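Local coordinates for replicase polyprotein 1a (Avian infectious bronchitis virus, PDB 3LD1) that is of unknown function in its nsp2 portion but belongs to the coronavirus polyprotein from which the replicase proteins and their proteinases are cut, at residues V7-P12 and N43-K48; L19-S24 and S92-K97. The protein carries 3 engineered substitutions. All blocks are in the same frame, centred on the assembly; numbering follows the deposited sequence.

Contact 1: residues V7-P12 and N43-K48; sequences VSKDIP and NLQTGK
Val7 and Leu44 make the apolar part of this contact, their side chains crossing at about a right angle. In Leu44, chi1 (-177°) sends CG toward the strand and chi2 turns CD1 onto Val7, 3.4 Å from its CG2 and 3.6 Å from its carbonyl O. The other branch reaches toward Ile11, where CD2 of Leu44 and CD1 of Ile11 are 4.4 Å apart, a much looser touch. Helix 13-20 packs on the same residues, Leu19 against Val7 and Cys16 against Ile11.

The polar part lies between Lys9 and Gln45. The Gln45 chain bends back at chi2, so that its amide faces the turn: NE2 gives a nearly straight (166°) but weak bond to Lys9 O at 3.5 Å, while OE1 rests 3.7 Å from Lys9 CB. The Lys9 chain, bent at chi3 and chi4, slants across the Gln45 side chain toward the backbone of Gln45 and Gly47. Its tip is modelled too close to Gln45 O, so its exact position is doubtful and no bond is claimed.

Bonds within 7-12 shape the turn. Ser8 to Ile11 form a type I beta turn, with Ile11 N held to Ser8 O at 3.0 Å, and Ser8 OG meets Asp10 OD2 on its syn side, somewhat out of the carboxylate plane, at a short 2.5 Å. This turn carries the chain from strand 4-8, an inner strand of the mixed sheet, to Pro12, the N-cap of helix 13-20. Gly47 leaves the helical path with positive phi (78°).

Methyl packing therefore joins the end of helix 30-46 to the strand exit, while the polar layer adds one weak bond; the lysine charge near that helix's carboxyl end is probably favourable, though the Lys9 side chain also touches Asp65.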
# COMPACT_ATOMS: atom_id res chain seq x y z
N VAL A 7 -3.13 22.34 27.47
CA VAL A 7 -1.85 21.89 27.00
C VAL A 7 -1.35 22.70 25.85
O VAL A 7 -1.98 22.80 24.79
CB VAL A 7 -1.68 20.33 26.85
CG1 VAL A 7 -2.98 19.57 27.06
CG2 VAL A 7 -1.02 20.01 25.61
N SER A 8 -0.22 23.34 26.14
CA SER A 8 0.50 24.15 25.24
C SER A 8 0.66 23.52 23.84
O SER A 8 1.24 22.45 23.67
CB SER A 8 1.83 24.40 25.85
OG SER A 8 2.23 25.62 25.39
N LYS A 9 0.10 24.21 22.87
CA LYS A 9 0.09 23.80 21.47
C LYS A 9 1.49 23.49 20.94
O LYS A 9 1.62 22.60 20.07
CB LYS A 9 -0.60 24.86 20.58
CG LYS A 9 -2.14 24.86 20.65
CD LYS A 9 -2.79 26.19 20.20
CE LYS A 9 -3.95 25.92 19.26
NZ LYS A 9 -4.84 26.99 19.51
N ASP A 10 2.51 24.17 21.48
CA ASP A 10 3.92 23.99 21.07
C ASP A 10 4.66 22.86 21.78
O ASP A 10 5.87 22.72 21.57
CB ASP A 10 4.73 25.29 21.30
CG ASP A 10 4.68 25.75 22.77
OD1 ASP A 10 5.42 26.68 23.17
OD2 ASP A 10 3.86 25.16 23.52
N ILE A 11 3.99 22.06 22.64
CA ILE A 11 4.78 21.06 23.38
C ILE A 11 5.70 20.21 22.45
O ILE A 11 5.29 19.87 21.31
CB ILE A 11 3.91 20.18 24.21
CG1 ILE A 11 2.78 19.59 23.37
CG2 ILE A 11 3.38 20.97 25.47
CD1 ILE A 11 2.10 18.49 24.13
N PRO A 12 6.94 19.89 22.89
CA PRO A 12 7.85 19.12 21.99
C PRO A 12 7.31 17.77 21.67
O PRO A 12 6.43 17.28 22.38
CB PRO A 12 9.21 19.05 22.73
CG PRO A 12 9.02 19.69 24.11
CD PRO A 12 7.55 20.27 24.18
N ASN A 43 -7.06 17.83 17.24
CA ASN A 43 -7.88 18.33 18.36
C ASN A 43 -7.09 19.32 19.17
O ASN A 43 -7.60 20.37 19.53
CB ASN A 43 -8.31 17.18 19.30
CG ASN A 43 -9.64 16.57 18.91
OD1 ASN A 43 -10.50 17.27 18.40
ND2 ASN A 43 -9.83 15.26 19.20
N LEU A 44 -5.84 18.95 19.46
CA LEU A 44 -4.98 19.78 20.27
C LEU A 44 -4.81 21.13 19.66
O LEU A 44 -4.83 22.10 20.37
CB LEU A 44 -3.65 19.10 20.46
CG LEU A 44 -2.56 19.73 21.33
CD1 LEU A 44 -2.96 19.93 22.83
CD2 LEU A 44 -1.24 18.92 21.23
N GLN A 45 -4.68 21.20 18.33
CA GLN A 45 -4.36 22.48 17.68
C GLN A 45 -5.56 23.41 17.54
O GLN A 45 -5.37 24.63 17.37
CB GLN A 45 -3.80 22.24 16.25
CG GLN A 45 -2.49 21.50 16.25
CD GLN A 45 -1.52 22.10 17.29
OE1 GLN A 45 -1.29 23.32 17.30
NE2 GLN A 45 -0.95 21.23 18.15
N THR A 46 -6.76 22.81 17.54
CA THR A 46 -8.03 23.58 17.49
C THR A 46 -8.19 24.44 18.72
O THR A 46 -8.75 25.49 18.62
CB THR A 46 -9.36 22.71 17.30
OG1 THR A 46 -9.65 21.98 18.50
CG2 THR A 46 -9.28 21.74 16.06
N GLY A 47 -7.67 24.02 19.88
CA GLY A 47 -7.63 24.96 21.04
C GLY A 47 -9.01 25.05 21.67
O GLY A 47 -9.29 25.90 22.53
N LYS A 48 -9.87 24.15 21.18
CA LYS A 48 -11.15 23.89 21.74
C LYS A 48 -11.02 22.68 22.71
O LYS A 48 -10.25 21.70 22.48
CB LYS A 48 -12.14 23.59 20.61
CG LYS A 48 -13.24 22.60 21.01
CD LYS A 48 -14.66 23.09 20.57
CE LYS A 48 -15.69 21.95 20.74
NZ LYS A 48 -16.87 22.34 19.87

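Contact 2: residues L19-S24 and S92-K97; sequences LFFYTS and SPFARK
Phe21 and Phe94 meet obliquely, ring centroids 4.4 Å apart and planes at 43°. The near corner of Phe94 does the touching: its CE2 lies over one face of the Phe21 ring, toward the rim, and comes 3.2 Å from Phe21 CD1. Phe94 points at the other segment from CB on, and its chi1 of -176° sets the ring against Phe21; CD2 also passes 3.4 Å from the Phe21 carbonyl O. Tyr98 meets the Phe21 ring edge-to-face, and Trp133 and Leu134 of helix 128-134 pack on Phe21 as well.

Both segments mark helix ends. A type I beta turn from Phe20 to Thr23 starts on the last residue of helix 13-20, Phe21 being the first to leave helical angles, whereas Ser92 is the N-cap of helix 93-103: its OG accepts from Ala95 N at 3.2 Å along a nearly straight line (168°). The same OG donates a weak bond to Phe21 O (3.3 Å), so one buried hydroxyl serves both the start of a helix and the turn facing it.

Ser92 CB sits squarely over the middle of the Tyr22 ring, a CH-pi contact 3.4 Å from the centroid and close to the normal. Ala95 CB comes obliquely to the same ring, 4.2 Å from Tyr22 CE2. Tyr22 OH is hydrogen-bonded to Gly90 O, two residues before the cap.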
# COMPACT_ATOMS: atom_id res chain seq x y z
N LEU A 19 2.28 12.33 26.49
CA LEU A 19 0.87 12.68 26.78
C LEU A 19 0.01 11.69 25.99
O LEU A 19 -0.64 10.85 26.57
CB LEU A 19 0.55 14.08 26.33
CG LEU A 19 -0.91 14.55 26.35
CD1 LEU A 19 -1.55 14.37 27.74
CD2 LEU A 19 -0.98 16.03 25.88
N PHE A 20 0.07 11.71 24.66
CA PHE A 20 -0.77 10.79 23.89
C PHE A 20 -0.70 9.30 24.34
O PHE A 20 -1.67 8.54 24.24
CB PHE A 20 -0.47 10.86 22.37
CG PHE A 20 -1.43 9.98 21.52
CD1 PHE A 20 -2.76 10.37 21.33
CD2 PHE A 20 -0.98 8.76 20.98
CE1 PHE A 20 -3.62 9.54 20.55
CE2 PHE A 20 -1.81 7.94 20.18
CZ PHE A 20 -3.13 8.29 19.98
N PHE A 21 0.45 8.86 24.82
CA PHE A 21 0.56 7.46 25.15
C PHE A 21 -0.18 7.00 26.41
O PHE A 21 0.01 5.85 26.87
CB PHE A 21 2.03 7.15 25.25
CG PHE A 21 2.68 7.04 23.94
CD1 PHE A 21 1.92 6.79 22.79
CD2 PHE A 21 4.09 7.11 23.83
CE1 PHE A 21 2.56 6.67 21.53
CE2 PHE A 21 4.74 7.01 22.58
CZ PHE A 21 3.98 6.79 21.44
N TYR A 22 -1.00 7.87 26.99
CA TYR A 22 -1.91 7.48 28.07
C TYR A 22 -3.18 6.89 27.51
O TYR A 22 -3.99 6.37 28.27
CB TYR A 22 -2.30 8.67 28.94
CG TYR A 22 -1.29 8.98 29.99
CD1 TYR A 22 -1.58 8.73 31.36
CD2 TYR A 22 -0.03 9.57 29.64
CE1 TYR A 22 -0.59 9.03 32.40
CE2 TYR A 22 0.92 9.87 30.66
CZ TYR A 22 0.61 9.56 32.02
OH TYR A 22 1.48 9.80 32.99
N THR A 23 -3.35 6.99 26.18
CA THR A 23 -4.58 6.61 25.49
C THR A 23 -4.99 5.17 25.82
O THR A 23 -4.12 4.30 26.11
CB THR A 23 -4.46 6.74 23.97
OG1 THR A 23 -5.76 6.61 23.38
CG2 THR A 23 -3.52 5.66 23.41
N SER A 24 -6.31 4.95 25.85
CA SER A 24 -6.84 3.65 26.26
C SER A 24 -7.18 2.96 24.96
O SER A 24 -7.41 1.73 24.91
CB SER A 24 -8.10 3.78 27.21
OG SER A 24 -9.04 4.77 26.79
N SER A 92 1.39 6.08 33.48
CA SER A 92 1.11 5.24 32.34
C SER A 92 2.27 4.28 32.16
O SER A 92 3.36 4.69 31.98
CB SER A 92 0.93 6.08 31.07
OG SER A 92 0.97 5.20 29.95
N PRO A 93 2.02 2.98 32.19
CA PRO A 93 3.21 2.08 32.17
C PRO A 93 3.92 2.19 30.81
O PRO A 93 5.18 2.25 30.71
CB PRO A 93 2.64 0.64 32.46
CG PRO A 93 1.14 0.86 32.90
CD PRO A 93 0.72 2.25 32.29
N PHE A 94 3.10 2.24 29.78
CA PHE A 94 3.59 2.56 28.45
C PHE A 94 4.48 3.85 28.37
O PHE A 94 5.66 3.78 27.93
CB PHE A 94 2.40 2.60 27.49
CG PHE A 94 2.78 2.82 26.04
CD1 PHE A 94 3.95 2.25 25.48
CD2 PHE A 94 1.95 3.57 25.21
CE1 PHE A 94 4.27 2.44 24.06
CE2 PHE A 94 2.30 3.78 23.82
CZ PHE A 94 3.45 3.21 23.27
N ALA A 95 3.94 5.01 28.73
CA ALA A 95 4.78 6.20 28.79
C ALA A 95 6.12 5.88 29.45
O ALA A 95 7.16 6.19 28.91
CB ALA A 95 4.08 7.38 29.53
N ARG A 96 6.13 5.21 30.60
CA ARG A 96 7.43 4.97 31.24
C ARG A 96 8.40 4.16 30.43
O ARG A 96 9.57 4.51 30.43
CB ARG A 96 7.34 4.46 32.67
CG ARG A 96 6.53 5.44 33.56
CD ARG A 96 6.62 4.98 35.00
NE ARG A 96 6.63 6.15 35.85
CZ ARG A 96 6.53 6.10 37.16
NH1 ARG A 96 6.39 4.93 37.77
NH2 ARG A 96 6.55 7.22 37.86
N LYS A 97 7.93 3.13 29.72
CA LYS A 97 8.82 2.41 28.84
C LYS A 97 9.33 3.35 27.73
O LYS A 97 10.52 3.33 27.34
CB LYS A 97 8.12 1.20 28.28
CG LYS A 97 7.60 0.33 29.39
CD LYS A 97 7.18 -1.12 28.93
CE LYS A 97 6.03 -1.08 27.90
NZ LYS A 97 5.22 -2.38 27.53

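How the contacts relate
Helix 13-20 lies between the two contacts along the chain: residues 7-12 lead into it, and residues 19-24 begin with its last turn. The contact centres are about 18 Å apart, yet the contacts touch directly, since Val7 CG2 of contact 1 packs 4.0 Å from Leu19 CD2 in segment 19-24. Their segments alternate in sequence, in the order 7-12, 19-24, 43-48, 92-97. Helix 30-46 also serves both, ending in contact 1 and presenting Val36, Arg37 and Phe40 to Phe20, in segment 19-24. Contact 1 is partly buried and contact 2 fully so; both lie on the same side of the chain's centre, their own centres about 31 and about 29 Å from it.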